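Local coordinates for uncharacterized protein Q64V53_BACFR (Bacteroides fragilis, PDB 2RA8) that is of unknown function but carries an N-terminal WGR domain followed by leucine-rich repeats, a combination consistent with a role in binding other macromolecules, at residues R3-Q8 with W16-R21; K81-S86 with K104-L109; E264-V269 with G289-E294; E122-I127 with E160-S165. All coordinates share one frame; numbering follows the deposited sequence.

How the contacts relate
Contact 1 lies in the WGR domain; contacts 2, 3 and 4 lie along the parallel leucine-rich-repeat sheet and its helices, contact 2 at the first, outermost strand. Contact 1 pairs two strands through regular backbone hydrogen bonds, with aromatic side chains beneath a helix. The other three involve loops, and their bonding is sparser: contact 2 is apolar packing around a tyrosine with lysines at its more exposed side, contact 3 uses an asparagine side chain bonded twice to a threonine, and contact 4 has one weak backbone bond beside an Asx turn. Contacts 1, 2 and 3 are buried, contact 4 only partly. No elements are shared; contacts 2 and 4 are nearest, their centres about 18 Å apart.

Contact 1 (R3-Q8 with W16-R21); sequences RVFVFQ and WSIDVR
The side chains of F5 and W16 run alongside each other in the same direction on one face of the antiparallel beta hairpin that strands 3-8 and 13-21 build in the WGR domain. This is the tight part of the contact. F5 N donates to W16 O at 2.7 Å, and W16 N returns a bond to F5 O at 2.8 Å. With CG anti to the backbone N in W16 (chi1 178°) but anti to the carbonyl carbon in F5 (chi1 -57°), the rings meet obliquely, planes 56° apart, and CD1 of F5 comes 3.6 Å from CE3 of W16. Bulky apolar groups suit this face because helix 46-62 covers it: K60 makes a cation-pi contact with W16, and A53 packs on I18. The other face takes smaller residues, CG2 of V4 resting 4.0 Å from CB of S17, with helix 70-75 beyond V4. The loose, solvent side is at R3, whose long chain leads away from I18 to a salt bridge between NH1 and E67. Its backbone stays fixed, R3 N bonding to I18 O at 2.9 Å, while R3 O accepts from I18 N and also meets CA of S17 at 3.2 Å in a CA-H...O contact.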
loop_
_atom_site.group_PDB
_atom_site.type_symbol
_atom_site.label_atom_id
_atom_site.label_comp_id
_atom_site.label_asym_id
_atom_site.label_seq_id
_atom_site.Cartn_x
_atom_site.Cartn_y
_atom_site.Cartn_z
ATOM N N ARG A 3 10.290 -23.524 16.536
ATOM C CA ARG A 3 8.845 -23.432 16.533
ATOM C C ARG A 3 8.465 -22.916 15.179
ATOM O O ARG A 3 8.961 -21.871 14.727
ATOM C CB ARG A 3 8.368 -22.509 17.645
ATOM C CG ARG A 3 8.555 -23.120 19.029
ATOM C CD ARG A 3 7.366 -22.798 19.900
ATOM N NE ARG A 3 7.629 -21.689 20.799
ATOM C CZ ARG A 3 6.697 -20.869 21.276
ATOM N NH1 ARG A 3 5.422 -21.018 20.930
ATOM N NH2 ARG A 3 7.041 -19.911 22.124
ATOM N N VAL A 4 7.602 -23.674 14.508
ATOM C CA VAL A 4 7.153 -23.349 13.160
ATOM C C VAL A 4 5.752 -22.784 13.110
ATOM O O VAL A 4 4.841 -23.294 13.763
ATOM C CB VAL A 4 7.226 -24.603 12.270
ATOM C CG1 VAL A 4 6.958 -24.231 10.816
ATOM C CG2 VAL A 4 8.599 -25.253 12.417
ATOM N N PHE A 5 5.573 -21.731 12.323
ATOM C CA PHE A 5 4.266 -21.086 12.190
ATOM C C PHE A 5 3.886 -20.930 10.732
ATOM O O PHE A 5 4.756 -20.807 9.865
ATOM C CB PHE A 5 4.281 -19.711 12.892
ATOM C CG PHE A 5 4.665 -19.778 14.350
ATOM C CD1 PHE A 5 5.988 -19.983 14.731
ATOM C CD2 PHE A 5 3.701 -19.632 15.340
ATOM C CE1 PHE A 5 6.342 -20.039 16.079
ATOM C CE2 PHE A 5 4.047 -19.689 16.687
ATOM C CZ PHE A 5 5.369 -19.890 17.055
ATOM N N VAL A 6 2.582 -20.925 10.458
ATOM C CA VAL A 6 2.066 -20.823 9.097
ATOM C C VAL A 6 0.933 -19.819 8.936
ATOM O O VAL A 6 0.044 -19.731 9.781
ATOM C CB VAL A 6 1.561 -22.213 8.621
ATOM C CG1 VAL A 6 0.917 -22.097 7.249
ATOM C CG2 VAL A 6 2.716 -23.194 8.586
ATOM N N PHE A 7 0.964 -19.060 7.841
ATOM C CA PHE A 7 -0.081 -18.079 7.548
ATOM C C PHE A 7 -0.623 -18.328 6.159
ATOM O O PHE A 7 0.143 -18.359 5.192
ATOM C CB PHE A 7 0.457 -16.642 7.608
ATOM C CG PHE A 7 -0.610 -15.594 7.430
ATOM C CD1 PHE A 7 -1.445 -15.250 8.488
ATOM C CD2 PHE A 7 -0.808 -14.982 6.198
ATOM C CE1 PHE A 7 -2.462 -14.316 8.319
ATOM C CE2 PHE A 7 -1.825 -14.046 6.023
ATOM C CZ PHE A 7 -2.649 -13.716 7.086
ATOM N N GLN A 8 -1.942 -18.481 6.047
ATOM C CA GLN A 8 -2.590 -18.741 4.757
ATOM C C GLN A 8 -3.896 -18.014 4.507
ATOM O O GLN A 8 -4.841 -18.129 5.287
ATOM C CB GLN A 8 -2.896 -20.233 4.601
ATOM C CG GLN A 8 -1.720 -21.150 4.316
ATOM C CD GLN A 8 -2.149 -22.600 4.298
ATOM O OE1 GLN A 8 -2.610 -23.126 5.313
ATOM N NE2 GLN A 8 -2.019 -23.254 3.147
ATOM N N TRP A 16 6.932 -19.354 8.858
ATOM C CA TRP A 16 7.903 -18.572 9.601
ATOM C C TRP A 16 8.285 -19.438 10.772
ATOM O O TRP A 16 7.412 -19.917 11.498
ATOM C CB TRP A 16 7.253 -17.263 10.085
ATOM C CG TRP A 16 8.140 -16.364 10.905
ATOM C CD1 TRP A 16 9.005 -15.409 10.440
ATOM C CD2 TRP A 16 8.230 -16.332 12.334
ATOM N NE1 TRP A 16 9.630 -14.781 11.497
ATOM C CE2 TRP A 16 9.174 -15.325 12.666
ATOM C CE3 TRP A 16 7.603 -17.048 13.363
ATOM C CZ2 TRP A 16 9.506 -15.024 13.992
ATOM C CZ3 TRP A 16 7.934 -16.746 14.688
ATOM C CH2 TRP A 16 8.881 -15.737 14.987
ATOM N N SER A 17 9.579 -19.689 10.944
ATOM C CA SER A 17 10.034 -20.504 12.065
ATOM C C SER A 17 11.093 -19.770 12.838
ATOM O O SER A 17 11.834 -18.945 12.284
ATOM C CB SER A 17 10.573 -21.866 11.589
ATOM O OG SER A 17 11.831 -21.761 10.948
ATOM N N ILE A 18 11.157 -20.042 14.136
ATOM C CA ILE A 18 12.137 -19.394 14.990
ATOM C C ILE A 18 12.766 -20.375 15.936
ATOM O O ILE A 18 12.118 -21.304 16.428
ATOM C CB ILE A 18 11.498 -18.207 15.774
ATOM C CG1 ILE A 18 12.584 -17.432 16.521
ATOM C CG2 ILE A 18 10.421 -18.724 16.731
ATOM C CD1 ILE A 18 12.109 -16.094 17.093
ATOM N N ASP A 19 14.055 -20.179 16.187
ATOM C CA ASP A 19 14.810 -21.060 17.069
ATOM C C ASP A 19 15.863 -20.256 17.761
ATOM O O ASP A 19 16.483 -19.389 17.138
ATOM C CB ASP A 19 15.468 -22.175 16.243
ATOM C CG ASP A 19 16.018 -23.307 17.103
ATOM O OD1 ASP A 19 15.506 -23.531 18.220
ATOM O OD2 ASP A 19 16.959 -23.989 16.645
ATOM N N VAL A 20 16.059 -20.501 19.055
ATOM C CA VAL A 20 17.090 -19.783 19.788
ATOM C C VAL A 20 18.187 -20.736 20.163
ATOM O O VAL A 20 17.945 -21.743 20.831
ATOM C CB VAL A 20 16.563 -19.125 21.089
ATOM C CG1 VAL A 20 17.727 -18.462 21.836
ATOM C CG2 VAL A 20 15.504 -18.082 20.772
ATOM N N ARG A 21 19.401 -20.439 19.716
ATOM C CA ARG A 21 20.552 -21.268 20.043
ATOM C C ARG A 21 21.629 -20.385 20.612
ATOM O O ARG A 21 22.268 -19.617 19.890
ATOM C CB ARG A 21 21.058 -22.011 18.803
ATOM C CG ARG A 21 20.168 -23.177 18.407
ATOM C CD ARG A 21 20.733 -23.943 17.226
ATOM N NE ARG A 21 19.876 -25.068 16.860
ATOM C CZ ARG A 21 20.152 -25.941 15.896
ATOM N NH1 ARG A 21 21.269 -25.827 15.189
ATOM N NH2 ARG A 21 19.308 -26.933 15.639
#

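Contact 2 (K81-S86 with K104-L109); sequences KKYALS and KKLPSL
K81 begins the contact by laying its side chain over L109 and K105. Its CB is pressed against CD1 of L109 at 3.4 Å, tighter than carbons usually pack. CG stands anti to the backbone N (chi1 -160°) and the chain is extended beyond it, which carries the methylenes across those of K105 at about a right angle, CD to CD 3.6 Å. Lysine suits this partly exposed margin because its apolar stem covers leucine while its amino group reaches a charge: K81 NZ forms a salt bridge with D103. NZ of K105 lies 4.1 Å from NZ of K81, and the carboxylate of D103, bound to K81, would be expected to ease the repulsion. Strand 80-83 is the first strand, at one edge, of the parallel sheet in the leucine-rich-repeat region, and the loop 104-109 leads from helix 96-102 back to the adjacent strand 111-114. After K82, which points away, Y83 again faces that loop. L109 CD1 sits at the edge of its ring, 3.3 Å from the OH, and L106 CD1 approaches obliquely, 3.6 Å from the same oxygen. A tyrosine fits because the ring can sit among leucines while its OH hydrogen-bonds D103, the same carboxylate that pairs with K81.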
loop_
_atom_site.group_PDB
_atom_site.type_symbol
_atom_site.label_atom_id
_atom_site.label_comp_id
_atom_site.label_asym_id
_atom_site.label_seq_id
_atom_site.Cartn_x
_atom_site.Cartn_y
_atom_site.Cartn_z
ATOM N N LYS A 81 -4.234 -19.277 -5.121
ATOM C CA LYS A 81 -3.569 -18.685 -6.255
ATOM C C LYS A 81 -4.418 -17.654 -6.930
ATOM O O LYS A 81 -5.646 -17.688 -6.851
ATOM C CB LYS A 81 -3.161 -19.780 -7.251
ATOM C CG LYS A 81 -2.060 -19.359 -8.218
ATOM C CD LYS A 81 -1.605 -20.530 -9.076
ATOM C CE LYS A 81 -0.452 -20.137 -9.985
ATOM N NZ LYS A 81 -0.007 -21.266 -10.858
ATOM N N LYS A 82 -3.751 -16.714 -7.586
ATOM C CA LYS A 82 -4.416 -15.645 -8.312
ATOM C C LYS A 82 -4.142 -15.800 -9.789
ATOM O O LYS A 82 -2.996 -15.975 -10.198
ATOM C CB LYS A 82 -3.890 -14.285 -7.844
ATOM C CG LYS A 82 -4.468 -13.099 -8.596
ATOM C CD LYS A 82 -3.951 -11.799 -8.012
ATOM C CE LYS A 82 -4.506 -10.584 -8.748
ATOM N NZ LYS A 82 -4.108 -9.350 -8.031
ATOM N N TYR A 83 -5.194 -15.747 -10.595
ATOM C CA TYR A 83 -5.046 -15.857 -12.036
ATOM C C TYR A 83 -5.428 -14.543 -12.637
ATOM O O TYR A 83 -6.548 -14.058 -12.449
ATOM C CB TYR A 83 -5.938 -16.954 -12.604
ATOM C CG TYR A 83 -5.576 -18.330 -12.118
ATOM C CD1 TYR A 83 -6.131 -18.842 -10.947
ATOM C CD2 TYR A 83 -4.679 -19.121 -12.825
ATOM C CE1 TYR A 83 -5.801 -20.113 -10.496
ATOM C CE2 TYR A 83 -4.343 -20.397 -12.383
ATOM C CZ TYR A 83 -4.911 -20.881 -11.221
ATOM O OH TYR A 83 -4.602 -22.138 -10.786
ATOM N N ALA A 84 -4.490 -13.950 -13.361
ATOM C CA ALA A 84 -4.719 -12.662 -13.982
ATOM C C ALA A 84 -4.049 -12.554 -15.316
ATOM O O ALA A 84 -2.990 -13.131 -15.531
ATOM C CB ALA A 84 -4.224 -11.557 -13.060
ATOM N N LEU A 85 -4.678 -11.817 -16.226
ATOM C CA LEU A 85 -4.128 -11.603 -17.557
ATOM C C LEU A 85 -3.416 -10.285 -17.592
ATOM O O LEU A 85 -3.966 -9.268 -17.175
ATOM C CB LEU A 85 -5.233 -11.562 -18.626
ATOM C CG LEU A 85 -5.675 -12.835 -19.361
ATOM C CD1 LEU A 85 -6.769 -12.475 -20.360
ATOM C CD2 LEU A 85 -4.499 -13.470 -20.086
ATOM N N SER A 86 -2.181 -10.289 -18.076
ATOM C CA SER A 86 -1.434 -9.046 -18.198
ATOM C C SER A 86 -1.809 -8.449 -19.539
ATOM O O SER A 86 -2.493 -9.094 -20.350
ATOM C CB SER A 86 0.076 -9.312 -18.162
ATOM O OG SER A 86 0.486 -10.112 -19.258
ATOM N N LYS A 104 -1.972 -27.152 -13.990
ATOM C CA LYS A 104 -1.989 -28.496 -13.419
ATOM C C LYS A 104 -2.033 -28.521 -11.908
ATOM O O LYS A 104 -2.167 -29.588 -11.313
ATOM C CB LYS A 104 -0.767 -29.294 -13.887
ATOM C CG LYS A 104 -0.631 -29.392 -15.398
ATOM C CD LYS A 104 0.493 -30.340 -15.801
ATOM C CE LYS A 104 1.849 -29.862 -15.304
ATOM N NZ LYS A 104 2.931 -30.826 -15.658
ATOM N N LYS A 105 -1.903 -27.360 -11.267
ATOM C CA LYS A 105 -1.969 -27.323 -9.810
ATOM C C LYS A 105 -3.366 -26.934 -9.395
ATOM O O LYS A 105 -3.695 -26.904 -8.209
ATOM C CB LYS A 105 -0.955 -26.326 -9.229
ATOM C CG LYS A 105 -1.222 -24.875 -9.567
ATOM C CD LYS A 105 -0.463 -23.942 -8.628
ATOM C CE LYS A 105 1.047 -24.088 -8.760
ATOM N NZ LYS A 105 1.764 -23.247 -7.760
ATOM N N LEU A 106 -4.204 -26.656 -10.386
ATOM C CA LEU A 106 -5.584 -26.266 -10.141
ATOM C C LEU A 106 -6.313 -27.201 -9.198
ATOM O O LEU A 106 -7.030 -26.745 -8.301
ATOM C CB LEU A 106 -6.357 -26.194 -11.457
ATOM C CG LEU A 106 -7.750 -25.571 -11.397
ATOM C CD1 LEU A 106 -7.662 -24.115 -10.940
ATOM C CD2 LEU A 106 -8.386 -25.649 -12.770
ATOM N N PRO A 107 -6.146 -28.527 -9.371
ATOM C CA PRO A 107 -6.849 -29.449 -8.472
ATOM C C PRO A 107 -6.404 -29.373 -7.037
ATOM O O PRO A 107 -7.166 -29.703 -6.127
ATOM C CB PRO A 107 -6.553 -30.826 -9.081
ATOM C CG PRO A 107 -6.365 -30.528 -10.527
ATOM C CD PRO A 107 -5.521 -29.269 -10.480
ATOM N N SER A 108 -5.168 -28.934 -6.818
ATOM C CA SER A 108 -4.636 -28.854 -5.461
ATOM C C SER A 108 -4.948 -27.574 -4.725
ATOM O O SER A 108 -4.737 -27.493 -3.516
ATOM C CB SER A 108 -3.118 -29.051 -5.474
ATOM O OG SER A 108 -2.479 -28.031 -6.224
ATOM N N LEU A 109 -5.446 -26.564 -5.434
ATOM C CA LEU A 109 -5.764 -25.298 -4.781
ATOM C C LEU A 109 -7.077 -25.335 -4.060
ATOM O O LEU A 109 -8.037 -25.938 -4.535
ATOM C CB LEU A 109 -5.819 -24.165 -5.789
ATOM C CG LEU A 109 -4.528 -23.858 -6.544
ATOM C CD1 LEU A 109 -4.806 -22.727 -7.519
ATOM C CD2 LEU A 109 -3.416 -23.479 -5.574
#

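Contact 3 (E264-V269 with G289-E294); sequences EQNVVV and GVLTDE
N266 clamps T292 with both ends of its amide. OD1 accepts from T292 N at 3.0 Å, a nearly straight bond (163°) lying in the carbonyl plane on a lone pair. ND2 donates to T292 OG1 at 2.9 Å, with the hydroxyl tilted 22° out of the amide plane. Asparagine suits the place because it is donor and acceptor at once, so two bonds fix the rotation of its amide. Its CG is anti to the carbonyl carbon (chi1 -59°), which swings the amide across to the loop. The clamp is flanked by carbon: CD2 of L291 comes 3.4 Å from N266 OD1, and CG of E294 lies 3.7 Å from N266 ND2. Beside it, CG2 of V269 meets CD2 of L291 at 4.0 Å. Q265, one residue before the asparagine, contributes its aliphatic part, CB lying 3.7 Å from L291 N and CG packing 3.8 Å from L291 CB. The loop that presents these groups is bent at V290, the centre of an inverse gamma turn, and T292 is the N-cap of the helix that follows. Backbone bonds from V290 to A262 and from L291 to Y318 hold this loop between its neighbours in the leucine-rich-repeat array. Helix 265-274 follows strand 256-260 and helix 293-300 follows the adjacent strand 283-285, and V269 also packs on L298 and L299 of the second helix.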
loop_
_atom_site.group_PDB
_atom_site.type_symbol
_atom_site.label_atom_id
_atom_site.label_comp_id
_atom_site.label_asym_id
_atom_site.label_seq_id
_atom_site.Cartn_x
_atom_site.Cartn_y
_atom_site.Cartn_z
ATOM N N GLU A 264 -23.095 7.965 5.423
ATOM C CA GLU A 264 -23.925 8.011 6.622
ATOM C C GLU A 264 -23.532 6.872 7.529
ATOM O O GLU A 264 -24.350 6.020 7.881
ATOM C CB GLU A 264 -25.405 7.898 6.251
ATOM C CG GLU A 264 -25.897 9.043 5.373
ATOM C CD GLU A 264 -27.379 8.943 5.050
ATOM O OE1 GLU A 264 -28.201 8.984 5.990
ATOM O OE2 GLU A 264 -27.723 8.824 3.854
ATOM N N GLN A 265 -22.265 6.862 7.923
ATOM C CA GLN A 265 -21.747 5.805 8.784
ATOM C C GLN A 265 -22.337 5.820 10.181
ATOM O O GLN A 265 -22.479 4.762 10.808
ATOM C CB GLN A 265 -20.214 5.894 8.876
ATOM C CG GLN A 265 -19.555 4.657 9.494
ATOM C CD GLN A 265 -19.780 3.401 8.658
ATOM O OE1 GLN A 265 -20.281 2.387 9.156
ATOM N NE2 GLN A 265 -19.411 3.467 7.381
ATOM N N ASN A 266 -22.698 7.005 10.676
ATOM C CA ASN A 266 -23.255 7.106 12.021
ATOM C C ASN A 266 -24.562 6.370 12.132
ATOM O O ASN A 266 -24.892 5.828 13.190
ATOM C CB ASN A 266 -23.485 8.575 12.429
ATOM C CG ASN A 266 -22.212 9.414 12.398
ATOM O OD1 ASN A 266 -21.106 8.927 12.677
ATOM N ND2 ASN A 266 -22.367 10.692 12.078
ATOM N N VAL A 267 -25.318 6.342 11.036
ATOM C CA VAL A 267 -26.614 5.671 11.035
ATOM C C VAL A 267 -26.438 4.198 11.292
ATOM O O VAL A 267 -27.258 3.572 11.984
ATOM C CB VAL A 267 -27.338 5.846 9.686
ATOM C CG1 VAL A 267 -28.794 5.435 9.831
ATOM C CG2 VAL A 267 -27.235 7.287 9.212
ATOM N N VAL A 268 -25.363 3.636 10.738
ATOM C CA VAL A 268 -25.060 2.214 10.894
ATOM C C VAL A 268 -24.903 1.869 12.352
ATOM O O VAL A 268 -25.289 0.780 12.795
ATOM C CB VAL A 268 -23.775 1.826 10.086
ATOM C CG1 VAL A 268 -23.446 0.348 10.260
ATOM C CG2 VAL A 268 -23.982 2.145 8.605
ATOM N N VAL A 269 -24.352 2.800 13.123
ATOM C CA VAL A 269 -24.181 2.575 14.547
ATOM C C VAL A 269 -25.543 2.377 15.174
ATOM O O VAL A 269 -25.732 1.504 16.019
ATOM C CB VAL A 269 -23.477 3.771 15.223
ATOM C CG1 VAL A 269 -23.335 3.521 16.723
ATOM C CG2 VAL A 269 -22.119 4.002 14.584
ATOM N N GLY A 289 -15.754 4.569 6.723
ATOM C CA GLY A 289 -16.731 5.608 6.423
ATOM C C GLY A 289 -16.571 6.924 7.164
ATOM O O GLY A 289 -15.561 7.163 7.843
ATOM N N VAL A 290 -17.576 7.788 7.029
ATOM C CA VAL A 290 -17.573 9.085 7.695
ATOM C C VAL A 290 -18.196 8.949 9.062
ATOM O O VAL A 290 -19.273 9.473 9.332
ATOM C CB VAL A 290 -18.346 10.136 6.877
ATOM C CG1 VAL A 290 -18.244 11.495 7.543
ATOM C CG2 VAL A 290 -17.787 10.193 5.469
ATOM N N LEU A 291 -17.503 8.215 9.923
ATOM C CA LEU A 291 -17.931 7.972 11.291
ATOM C C LEU A 291 -17.400 9.143 12.094
ATOM O O LEU A 291 -16.181 9.336 12.192
ATOM C CB LEU A 291 -17.297 6.678 11.781
ATOM C CG LEU A 291 -17.871 5.729 12.836
ATOM C CD1 LEU A 291 -16.752 5.414 13.810
ATOM C CD2 LEU A 291 -19.065 6.304 13.545
ATOM N N THR A 292 -18.310 9.939 12.651
ATOM C CA THR A 292 -17.927 11.105 13.446
ATOM C C THR A 292 -18.185 10.893 14.911
ATOM O O THR A 292 -18.726 9.863 15.318
ATOM C CB THR A 292 -18.695 12.357 13.002
ATOM O OG1 THR A 292 -20.102 12.130 13.158
ATOM C CG2 THR A 292 -18.388 12.684 11.554
ATOM N N ASP A 293 -17.807 11.882 15.716
ATOM C CA ASP A 293 -17.981 11.812 17.163
ATOM C C ASP A 293 -19.398 11.573 17.614
ATOM O O ASP A 293 -19.623 10.982 18.668
ATOM C CB ASP A 293 -17.457 13.090 17.825
ATOM C CG ASP A 293 -15.941 13.187 17.797
ATOM O OD1 ASP A 293 -15.282 12.195 17.418
ATOM O OD2 ASP A 293 -15.408 14.254 18.162
ATOM N N GLU A 294 -20.370 12.046 16.843
ATOM C CA GLU A 294 -21.759 11.833 17.225
ATOM C C GLU A 294 -22.123 10.387 17.021
ATOM O O GLU A 294 -23.087 9.885 17.603
ATOM C CB GLU A 294 -22.700 12.755 16.435
ATOM C CG GLU A 294 -22.368 12.918 14.971
ATOM C CD GLU A 294 -23.220 13.989 14.312
ATOM O OE1 GLU A 294 -22.992 14.284 13.119
ATOM O OE2 GLU A 294 -24.117 14.535 14.988
#

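Contact 4 (E122-I127 with E160-S165); sequences EDCSDI and EQVDLS
In D123 the side chain is rotated so that CG sits between the backbone N and the carbonyl carbon (chi1 49°), and in V162 CG1 lies anti to the carbonyl carbon (chi1 -65°); together these turns set CG1 of V162 3.7 Å from CG of D123, the two side chains crossing at about a right angle. The other methyl, CG2, packs 3.7 Å from SG of C124. A branched valine suits the spot because each arm serves a different neighbour, and CG1 also lies 3.9 Å from OG of S125. Alongside, the backbones come close: C124 N gives a weak hydrogen bond to E160 O at 3.3 Å, and CA of D123 offers the same oxygen a CA-H...O contact. SG of C124 stands 3.3 Å from OE1 of Q161, in contact with W117 and W146, where a small, mostly apolar side chain fits well. The Q161 amide is held beyond the contact, NE2 donating to G181 O and OE1 receiving a weak bond from the W146 indole. D123 has a second task: OD1 accepts from S125 N at 3.0 Å, met from above the carboxylate plane. Aspartate suits the place because its carboxylate can accept the N-H two residues on, closing an Asx turn just before helix 125-132, whose N-cap position is C124, in a region of leucine-rich repeats where loops lead from parallel strands to helices.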
loop_
_atom_site.group_PDB
_atom_site.type_symbol
_atom_site.label_atom_id
_atom_site.label_comp_id
_atom_site.label_asym_id
_atom_site.label_seq_id
_atom_site.Cartn_x
_atom_site.Cartn_y
_atom_site.Cartn_z
ATOM N N GLU A 122 -14.453 -5.560 -21.715
ATOM C CA GLU A 122 -15.368 -6.706 -21.643
ATOM C C GLU A 122 -15.786 -6.981 -20.215
ATOM O O GLU A 122 -15.067 -6.627 -19.280
ATOM C CB GLU A 122 -14.696 -7.989 -22.169
ATOM C CG GLU A 122 -13.756 -7.854 -23.371
ATOM C CD GLU A 122 -12.311 -7.539 -22.983
ATOM O OE1 GLU A 122 -11.401 -7.873 -23.775
ATOM O OE2 GLU A 122 -12.082 -6.952 -21.904
ATOM N N ASP A 123 -16.946 -7.608 -20.021
ATOM C CA ASP A 123 -17.357 -7.955 -18.665
ATOM C C ASP A 123 -16.665 -9.269 -18.403
ATOM O O ASP A 123 -15.834 -9.690 -19.210
ATOM C CB ASP A 123 -18.884 -8.107 -18.536
ATOM C CG ASP A 123 -19.496 -8.999 -19.610
ATOM O OD1 ASP A 123 -18.826 -9.938 -20.088
ATOM O OD2 ASP A 123 -20.672 -8.764 -19.966
ATOM N N CYS A 124 -16.977 -9.944 -17.303
ATOM C CA CYS A 124 -16.290 -11.203 -17.026
ATOM C C CYS A 124 -17.086 -12.413 -17.430
ATOM O O CYS A 124 -16.964 -13.478 -16.819
ATOM C CB CYS A 124 -15.932 -11.282 -15.540
ATOM S SG CYS A 124 -17.314 -10.921 -14.444
ATOM N N SER A 125 -17.891 -12.263 -18.480
ATOM C CA SER A 125 -18.738 -13.352 -18.981
ATOM C C SER A 125 -18.018 -14.627 -19.358
ATOM O O SER A 125 -18.524 -15.728 -19.106
ATOM C CB SER A 125 -19.539 -12.879 -20.195
ATOM O OG SER A 125 -20.914 -12.821 -19.873
ATOM N N ASP A 126 -16.850 -14.496 -19.986
ATOM C CA ASP A 126 -16.064 -15.656 -20.397
ATOM C C ASP A 126 -15.656 -16.472 -19.210
ATOM O O ASP A 126 -15.658 -17.704 -19.254
ATOM C CB ASP A 126 -14.799 -15.216 -21.140
ATOM C CG ASP A 126 -15.051 -14.918 -22.597
ATOM O OD1 ASP A 126 -16.062 -14.253 -22.905
ATOM O OD2 ASP A 126 -14.228 -15.342 -23.436
ATOM N N ILE A 127 -15.296 -15.775 -18.136
ATOM C CA ILE A 127 -14.857 -16.418 -16.906
ATOM C C ILE A 127 -16.032 -17.115 -16.249
ATOM O O ILE A 127 -15.945 -18.291 -15.891
ATOM C CB ILE A 127 -14.260 -15.373 -15.946
ATOM C CG1 ILE A 127 -13.258 -14.468 -16.713
ATOM C CG2 ILE A 127 -13.591 -16.066 -14.779
ATOM C CD1 ILE A 127 -12.100 -15.219 -17.357
ATOM N N GLU A 160 -16.620 -4.487 -14.506
ATOM C CA GLU A 160 -17.858 -4.991 -15.100
ATOM C C GLU A 160 -18.134 -6.430 -14.733
ATOM O O GLU A 160 -17.533 -7.356 -15.283
ATOM C CB GLU A 160 -17.817 -4.864 -16.632
ATOM C CG GLU A 160 -17.713 -3.432 -17.133
ATOM C CD GLU A 160 -18.744 -2.525 -16.491
ATOM O OE1 GLU A 160 -19.938 -2.896 -16.481
ATOM O OE2 GLU A 160 -18.364 -1.442 -15.998
ATOM N N GLN A 161 -19.067 -6.620 -13.807
ATOM C CA GLN A 161 -19.430 -7.957 -13.362
ATOM C C GLN A 161 -20.564 -8.536 -14.177
ATOM O O GLN A 161 -21.019 -7.928 -15.144
ATOM C CB GLN A 161 -19.819 -7.913 -11.879
ATOM C CG GLN A 161 -18.728 -7.334 -10.975
ATOM C CD GLN A 161 -17.533 -8.257 -10.826
ATOM O OE1 GLN A 161 -17.208 -9.017 -11.734
ATOM N NE2 GLN A 161 -16.863 -8.182 -9.679
ATOM N N VAL A 162 -21.019 -9.723 -13.790
ATOM C CA VAL A 162 -22.119 -10.397 -14.471
ATOM C C VAL A 162 -22.880 -11.133 -13.402
ATOM O O VAL A 162 -22.566 -11.008 -12.219
ATOM C CB VAL A 162 -21.611 -11.431 -15.499
ATOM C CG1 VAL A 162 -20.863 -10.733 -16.633
ATOM C CG2 VAL A 162 -20.707 -12.435 -14.812
ATOM N N ASP A 163 -23.895 -11.891 -13.788
ATOM C CA ASP A 163 -24.638 -12.663 -12.801
ATOM C C ASP A 163 -23.713 -13.786 -12.380
ATOM O O ASP A 163 -23.349 -14.631 -13.193
ATOM C CB ASP A 163 -25.911 -13.224 -13.429
ATOM C CG ASP A 163 -26.630 -14.197 -12.521
ATOM O OD1 ASP A 163 -26.483 -14.095 -11.285
ATOM O OD2 ASP A 163 -27.359 -15.058 -13.051
ATOM N N LEU A 164 -23.296 -13.797 -11.118
ATOM C CA LEU A 164 -22.397 -14.856 -10.661
ATOM C C LEU A 164 -23.114 -16.005 -9.987
ATOM O O LEU A 164 -22.476 -16.920 -9.475
ATOM C CB LEU A 164 -21.339 -14.297 -9.694
ATOM C CG LEU A 164 -20.307 -13.278 -10.215
ATOM C CD1 LEU A 164 -19.281 -12.990 -9.104
ATOM C CD2 LEU A 164 -19.603 -13.824 -11.442
ATOM N N SER A 165 -24.441 -15.984 -9.973
ATOM C CA SER A 165 -25.161 -17.081 -9.327
ATOM C C SER A 165 -24.799 -18.428 -9.927
ATOM O O SER A 165 -24.700 -19.428 -9.209
ATOM C CB SER A 165 -26.670 -16.870 -9.412
ATOM O OG SER A 165 -27.360 -17.903 -8.720
#